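Local structure of 5-formaminoimidazole-4-carboxamide-1-(beta)-D-ribofuranosyl 5'-monophosphate synthetase (Methanocaldococcus jannaschii, 2R7L) at residues I209-S214 / G292-Q297; V220-M225 / P269-M274. The protein catalyses the ATP- and formate-dependent, folate-independent formylation of AICAR to FAICAR in purine biosynthesis, as a homohexameric ATP-grasp ligase. All blocks are in the same frame, centred on the assembly; numbering follows the deposited sequence.

Contact 1 of 2, residues I209-S214 / G292-Q297. With ATP (adenosine-5'-triphosphate), chain E.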
loop_
_atom_site.group_PDB
_atom_site.type_symbol
_atom_site.label_atom_id
_atom_site.label_comp_id
_atom_site.label_asym_id
_atom_site.label_seq_id
_atom_site.Cartn_x
_atom_site.Cartn_y
_atom_site.Cartn_z
ATOM N N ILE A 209 6.849 -25.355 12.224
ATOM C CA ILE A 209 7.218 -23.992 12.579
ATOM C C ILE A 209 8.397 -23.505 11.746
ATOM O O ILE A 209 9.482 -24.101 11.756
ATOM C CB ILE A 209 7.545 -23.900 14.081
ATOM C CG1 ILE A 209 6.366 -24.455 14.897
ATOM C CG2 ILE A 209 7.851 -22.463 14.473
ATOM C CD1 ILE A 209 6.726 -24.923 16.303
ATOM N N HIS A 210 8.177 -22.422 11.009
ATOM C CA HIS A 210 9.205 -21.912 10.111
ATOM C C HIS A 210 9.945 -20.731 10.737
ATOM O O HIS A 210 9.366 -19.666 10.984
ATOM C CB HIS A 210 8.602 -21.573 8.747
ATOM C CG HIS A 210 7.740 -22.666 8.189
ATOM N ND1 HIS A 210 8.240 -23.688 7.411
ATOM C CD2 HIS A 210 6.412 -22.905 8.313
ATOM C CE1 HIS A 210 7.259 -24.506 7.075
ATOM N NE2 HIS A 210 6.139 -24.050 7.606
ATOM N N TYR A 211 11.224 -20.940 11.024
ATOM C CA TYR A 211 12.051 -19.906 11.637
ATOM C C TYR A 211 13.002 -19.306 10.602
ATOM O O TYR A 211 13.214 -19.871 9.530
ATOM C CB TYR A 211 12.906 -20.472 12.778
ATOM C CG TYR A 211 12.189 -21.187 13.906
ATOM C CD1 TYR A 211 11.997 -20.562 15.128
ATOM C CD2 TYR A 211 11.754 -22.506 13.765
ATOM C CE1 TYR A 211 11.371 -21.214 16.177
ATOM C CE2 TYR A 211 11.117 -23.166 14.806
ATOM C CZ TYR A 211 10.939 -22.514 16.009
ATOM O OH TYR A 211 10.315 -23.146 17.046
ATOM N N PHE A 212 13.600 -18.171 10.950
ATOM C CA PHE A 212 14.684 -17.597 10.165
ATOM C C PHE A 212 15.752 -17.114 11.133
ATOM O O PHE A 212 15.467 -16.289 12.005
ATOM C CB PHE A 212 14.191 -16.420 9.311
ATOM C CG PHE A 212 15.220 -15.902 8.335
ATOM C CD1 PHE A 212 15.297 -16.417 7.060
ATOM C CD2 PHE A 212 16.126 -14.917 8.707
ATOM C CE1 PHE A 212 16.242 -15.948 6.153
ATOM C CE2 PHE A 212 17.078 -14.452 7.807
ATOM C CZ PHE A 212 17.135 -14.976 6.530
ATOM N N TYR A 213 16.964 -17.656 11.013
ATOM C CA TYR A 213 18.094 -17.113 11.764
ATOM C C TYR A 213 18.833 -16.097 10.906
ATOM O O TYR A 213 19.342 -16.422 9.831
ATOM C CB TYR A 213 19.087 -18.188 12.234
ATOM C CG TYR A 213 20.288 -17.562 12.929
ATOM C CD1 TYR A 213 20.170 -17.014 14.196
ATOM C CD2 TYR A 213 21.523 -17.475 12.295
ATOM C CE1 TYR A 213 21.263 -16.416 14.828
ATOM C CE2 TYR A 213 22.609 -16.881 12.917
ATOM C CZ TYR A 213 22.472 -16.357 14.178
ATOM O OH TYR A 213 23.563 -15.767 14.795
ATOM N N SER A 214 18.879 -14.866 11.389
ATOM C CA SER A 214 19.604 -13.817 10.707
ATOM C C SER A 214 20.993 -13.694 11.310
ATOM O O SER A 214 21.126 -13.256 12.450
ATOM C CB SER A 214 18.871 -12.489 10.869
ATOM O OG SER A 214 19.700 -11.431 10.431
ATOM N N GLY A 292 19.705 -18.638 7.890
ATOM C CA GLY A 292 18.458 -18.387 7.198
ATOM C C GLY A 292 17.321 -19.279 7.659
ATOM O O GLY A 292 17.120 -19.473 8.863
ATOM N N PRO A 293 16.561 -19.823 6.699
ATOM C CA PRO A 293 15.367 -20.599 6.996
ATOM C C PRO A 293 15.649 -21.973 7.604
ATOM O O PRO A 293 16.515 -22.713 7.117
ATOM C CB PRO A 293 14.706 -20.758 5.627
ATOM C CG PRO A 293 15.824 -20.676 4.656
ATOM C CD PRO A 293 16.805 -19.708 5.249
ATOM N N PHE A 294 14.925 -22.291 8.676
ATOM C CA PHE A 294 14.875 -23.654 9.207
ATOM C C PHE A 294 13.521 -23.934 9.841
ATOM O O PHE A 294 12.828 -23.018 10.296
ATOM C CB PHE A 294 16.019 -23.944 10.191
ATOM C CG PHE A 294 15.906 -23.228 11.511
ATOM C CD1 PHE A 294 15.243 -23.813 12.578
ATOM C CD2 PHE A 294 16.501 -21.991 11.698
ATOM C CE1 PHE A 294 15.153 -23.170 13.805
ATOM C CE2 PHE A 294 16.416 -21.338 12.929
ATOM C CZ PHE A 294 15.745 -21.933 13.981
ATOM N N CYS A 295 13.155 -25.210 9.862
ATOM C CA CYS A 295 11.816 -25.628 10.255
ATOM C C CYS A 295 11.874 -26.723 11.312
ATOM O O CYS A 295 12.643 -27.682 11.178
ATOM C CB CYS A 295 11.077 -26.141 9.020
ATOM S SG CYS A 295 9.422 -26.793 9.312
ATOM N N LEU A 296 11.080 -26.564 12.365
ATOM C CA LEU A 296 10.826 -27.650 13.314
ATOM C C LEU A 296 9.440 -28.222 13.046
ATOM O O LEU A 296 8.435 -27.511 13.151
ATOM C CB LEU A 296 10.917 -27.164 14.766
ATOM C CG LEU A 296 12.310 -26.745 15.254
ATOM C CD1 LEU A 296 12.283 -26.466 16.727
ATOM C CD2 LEU A 296 13.350 -27.801 14.933
ATOM N N GLN A 297 9.388 -29.500 12.691
ATOM C CA GLN A 297 8.116 -30.173 12.432
ATOM C C GLN A 297 7.684 -30.899 13.693
ATOM O O GLN A 297 8.286 -31.889 14.090
ATOM C CB GLN A 297 8.260 -31.153 11.277
ATOM C CG GLN A 297 8.657 -30.485 9.981
ATOM C CD GLN A 297 9.363 -31.421 9.044
ATOM O OE1 GLN A 297 10.575 -31.324 8.857
ATOM N NE2 GLN A 297 8.615 -32.348 8.450
HETATM P PG ATP E . 7.732 -34.622 4.617
HETATM O O1G ATP E . 8.905 -33.957 3.932
HETATM O O2G ATP E . 7.152 -33.829 5.771
HETATM O O3G ATP E . 6.696 -35.156 3.655
HETATM P PB ATP E . 9.329 -35.919 6.590
HETATM O O1B ATP E . 9.713 -34.491 6.891
HETATM O O2B ATP E . 10.433 -36.935 6.392
HETATM O O3B ATP E . 8.373 -35.956 5.284
HETATM P PA ATP E . 8.105 -37.926 8.251
HETATM O O1A ATP E . 8.943 -38.219 9.468
HETATM O O2A ATP E . 8.129 -38.811 7.034
HETATM O O3A ATP E . 8.378 -36.389 7.810
HETATM O "O5'" ATP E . 6.587 -37.833 8.750
HETATM C "C5'" ATP E . 5.534 -37.942 7.807
HETATM C "C4'" ATP E . 4.221 -37.803 8.560
HETATM O "O4'" ATP E . 4.030 -38.916 9.440
HETATM C "C3'" ATP E . 4.183 -36.574 9.451
HETATM O "O3'" ATP E . 3.749 -35.410 8.742
HETATM C "C2'" ATP E . 3.211 -36.983 10.540
HETATM O "O2'" ATP E . 1.868 -36.731 10.128
HETATM C "C1'" ATP E . 3.411 -38.489 10.657
HETATM N N9 ATP E . 4.355 -38.732 11.764
HETATM C C8 ATP E . 5.697 -38.737 11.643
HETATM N N7 ATP E . 6.288 -38.975 12.839
HETATM C C5 ATP E . 5.310 -39.146 13.749
HETATM C C6 ATP E . 5.247 -39.442 15.197
HETATM N N6 ATP E . 6.374 -39.604 15.932
HETATM N N1 ATP E . 4.025 -39.525 15.758
HETATM C C2 ATP E . 2.893 -39.359 15.037
HETATM N N3 ATP E . 2.879 -39.099 13.720
HETATM C C4 ATP E . 4.036 -38.970 13.035
#
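Strands 209-214 and 292-297 are antiparallel neighbours in the five-stranded sheet of the ATP-grasp fold, which carries one wall of the nucleotide site. Six backbone hydrogen bonds join them, two at each of the pairs Ile209 with Leu296, Tyr211 with Phe294 and Tyr213 with Gly292. The shortest runs from Tyr211 N to Phe294 O, 2.7 Å. On one face the Tyr211 and Phe294 rings are nearly parallel, planes at 7°, but slid apart with little overlap. Instead, Tyr211 CB sits over the Phe294 face as a CH-pi contact, 3.6 Å from the ring centroid. Phe294 CG lies between its backbone N and carbonyl carbon (chi1 70°), which swings the ring over toward Tyr211. Tyr211 CE2 also meets Leu296 CG at 3.8 Å. On the other face Gly292 CA lies over the Phe212 ring, 3.7 Å from its centroid. Cys295 SG approaches the His210 ring obliquely, 3.8 Å from ND1. His210 NE2 is held by Asp226. ND1 is buried and has no hydrogen-bond partner in the model. At the end of the pairing, Gln297 NE2 donates a nearly straight hydrogen bond to ATP O1B, 2.9 Å and 168°. Gln297 is also a predicted magnesium ligand, with Glu310. The paired backbones and buried rings are consistent with a firm base for the strand from which Gln297 donates one hydrogen bond to the beta-phosphate.

Contact 2 of 2, residues V220-M225 / P269-M274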
loop_
_atom_site.group_PDB
_atom_site.type_symbol
_atom_site.label_atom_id
_atom_site.label_comp_id
_atom_site.label_asym_id
_atom_site.label_seq_id
_atom_site.Cartn_x
_atom_site.Cartn_y
_atom_site.Cartn_z
ATOM N N VAL A 220 16.903 -15.215 15.978
ATOM C CA VAL A 220 15.983 -16.224 15.453
ATOM C C VAL A 220 14.603 -15.591 15.344
ATOM O O VAL A 220 14.064 -15.089 16.327
ATOM C CB VAL A 220 15.910 -17.468 16.372
ATOM C CG1 VAL A 220 14.754 -18.374 15.959
ATOM C CG2 VAL A 220 17.230 -18.232 16.352
ATOM N N GLU A 221 14.035 -15.599 14.146
ATOM C CA GLU A 221 12.721 -14.987 13.939
ATOM C C GLU A 221 11.694 -16.059 13.634
ATOM O O GLU A 221 12.017 -17.055 12.994
ATOM C CB GLU A 221 12.768 -13.994 12.768
ATOM C CG GLU A 221 13.888 -12.970 12.874
ATOM C CD GLU A 221 14.164 -12.253 11.568
ATOM O OE1 GLU A 221 13.426 -12.459 10.574
ATOM O OE2 GLU A 221 15.136 -11.478 11.535
ATOM N N LEU A 222 10.458 -15.840 14.071
ATOM C CA LEU A 222 9.346 -16.695 13.681
ATOM C C LEU A 222 8.584 -16.118 12.490
ATOM O O LEU A 222 8.028 -15.004 12.559
ATOM C CB LEU A 222 8.398 -16.925 14.860
ATOM C CG LEU A 222 7.070 -17.612 14.539
ATOM C CD1 LEU A 222 7.279 -19.062 14.134
ATOM C CD2 LEU A 222 6.146 -17.510 15.746
ATOM N N LEU A 223 8.546 -16.889 11.405
ATOM C CA LEU A 223 7.965 -16.429 10.146
ATOM C C LEU A 223 6.558 -16.959 9.889
ATOM O O LEU A 223 5.735 -16.274 9.288
ATOM C CB LEU A 223 8.887 -16.776 8.963
ATOM C CG LEU A 223 9.873 -15.687 8.505
ATOM C CD1 LEU A 223 9.114 -14.508 7.944
ATOM C CD2 LEU A 223 10.799 -15.224 9.628
ATOM N N GLY A 224 6.283 -18.175 10.344
ATOM C CA GLY A 224 4.967 -18.766 10.139
ATOM C C GLY A 224 4.875 -20.241 10.476
ATOM O O GLY A 224 5.843 -20.846 10.958
ATOM N N MET A 225 3.702 -20.824 10.217
ATOM C CA MET A 225 3.430 -22.213 10.587
ATOM C C MET A 225 2.388 -22.797 9.658
ATOM O O MET A 225 1.466 -22.091 9.224
ATOM C CB MET A 225 2.864 -22.295 12.014
ATOM C CG MET A 225 3.710 -21.662 13.098
ATOM S SD MET A 225 2.891 -21.877 14.696
ATOM C CE MET A 225 4.037 -21.037 15.790
ATOM N N PRO A 269 6.680 -18.492 23.796
ATOM C CA PRO A 269 7.962 -18.582 24.497
ATOM C C PRO A 269 8.623 -19.946 24.318
ATOM O O PRO A 269 9.840 -20.023 24.144
ATOM C CB PRO A 269 7.583 -18.345 25.963
ATOM C CG PRO A 269 6.323 -17.529 25.895
ATOM C CD PRO A 269 5.587 -18.089 24.698
ATOM N N GLN A 270 7.826 -21.014 24.336
ATOM C CA GLN A 270 8.345 -22.354 24.071
ATOM C C GLN A 270 8.823 -22.463 22.627
ATOM O O GLN A 270 9.899 -22.995 22.361
ATOM C CB GLN A 270 7.278 -23.425 24.357
ATOM C CG GLN A 270 7.824 -24.847 24.326
ATOM C CD GLN A 270 6.734 -25.931 24.371
ATOM O OE1 GLN A 270 6.942 -27.041 23.883
ATOM N NE2 GLN A 270 5.577 -25.606 24.952
ATOM N N VAL A 271 8.002 -21.975 21.696
ATOM C CA VAL A 271 8.346 -21.977 20.272
ATOM C C VAL A 271 9.683 -21.277 20.032
ATOM O O VAL A 271 10.563 -21.809 19.342
ATOM C CB VAL A 271 7.252 -21.284 19.427
ATOM C CG1 VAL A 271 7.742 -21.045 18.010
ATOM C CG2 VAL A 271 5.950 -22.103 19.439
ATOM N N PHE A 272 9.838 -20.092 20.613
ATOM C CA PHE A 272 11.065 -19.310 20.432
ATOM C C PHE A 272 12.260 -19.978 21.109
ATOM O O PHE A 272 13.344 -20.070 20.521
ATOM C CB PHE A 272 10.880 -17.874 20.937
ATOM C CG PHE A 272 10.287 -16.938 19.912
ATOM C CD1 PHE A 272 8.954 -16.561 19.983
ATOM C CD2 PHE A 272 11.063 -16.442 18.874
ATOM C CE1 PHE A 272 8.403 -15.702 19.037
ATOM C CE2 PHE A 272 10.522 -15.590 17.922
ATOM C CZ PHE A 272 9.193 -15.214 18.007
ATOM N N GLU A 273 12.059 -20.457 22.338
ATOM C CA GLU A 273 13.123 -21.163 23.071
ATOM C C GLU A 273 13.665 -22.356 22.283
ATOM O O GLU A 273 14.869 -22.605 22.270
ATOM C CB GLU A 273 12.631 -21.616 24.450
ATOM C CG GLU A 273 13.696 -22.269 25.319
ATOM C CD GLU A 273 14.744 -21.283 25.814
ATOM O OE1 GLU A 273 14.366 -20.165 26.223
ATOM O OE2 GLU A 273 15.947 -21.626 25.801
ATOM N N MET A 274 12.773 -23.085 21.618
ATOM C CA MET A 274 13.173 -24.226 20.806
ATOM C C MET A 274 14.063 -23.786 19.666
ATOM O O MET A 274 15.074 -24.431 19.356
ATOM C CB MET A 274 11.946 -24.948 20.239
ATOM C CG MET A 274 11.090 -25.646 21.278
ATOM S SD MET A 274 9.498 -26.148 20.594
ATOM C CE MET A 274 10.000 -27.360 19.380
#
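With chi1 at -86°, Phe272 swings its ring over toward the strand, and this brings the ring to Leu222 CB. In Leu222 a chi1 of 170° sets CG opposite the backbone N and carries CD1 toward Val271 CG1. The side chains meet where helix 268-285 packs against strand 219-230. The far end of the ring makes the closest approach: Phe272 CZ lies 3.7 Å from Leu222 CB, which comes in obliquely. The neighbouring ring atom, Phe272 CE2, is 3.9 Å from Val220 O. That carbonyl oxygen stands at the ring edge, in the ring plane. Val271, one residue before Phe272, points toward the strand. Its two methyls serve different partners, both more loosely. Val271 CG1 faces Leu222 CD1 at 4.4 Å, and Val271 CG2 faces Met225 CE at 4.3 Å. Met225 reaches this far because its chain is fully extended beyond CG.

The segment axes approach to 9.1 Å. Leu222, Val220 and Met225 all direct their side chains to the helix side, whereas Glu221 points away. The second subunit packs here too, with Phe58 on Leu222 and Val53 on Phe272, and its Arg57 donates a hydrogen bond to Val220 O.

All the contacts between side chains are apolar, and every touching residue is buried. Segments 220-225 and 269-274 are therefore held together by van der Waals and hydrophobic contact, without a direct polar bond between them. The helix does have a polar tie to the same sheet next door, where Val271 O is hydrogen-bonded to Tyr211 OH. The Val220 carbonyl meets the ring edge and also serves the subunit interface, so the apolar packing and the bond between subunits share one backbone group.

Overall arrangement
Following the chain, strand 205-214 comes first and turns back into strand 219-230, its sheet neighbour. The chain then passes through strand 253-263 to helix 268-285. There contact 2 closes the inner loop by laying the helix against strand 219-230. The chain continues into strand 292-300, and contact 1 closes the outer loop by pairing that strand with 205-214. Contact 2 is thus nested within contact 1. The two touch directly, through Tyr211 and Val271 and where Ile209 packs on Leu222. Together they tie the strand that carries Gln297, through 205-214 and 219-230, to the helix and to the second subunit's surface near it.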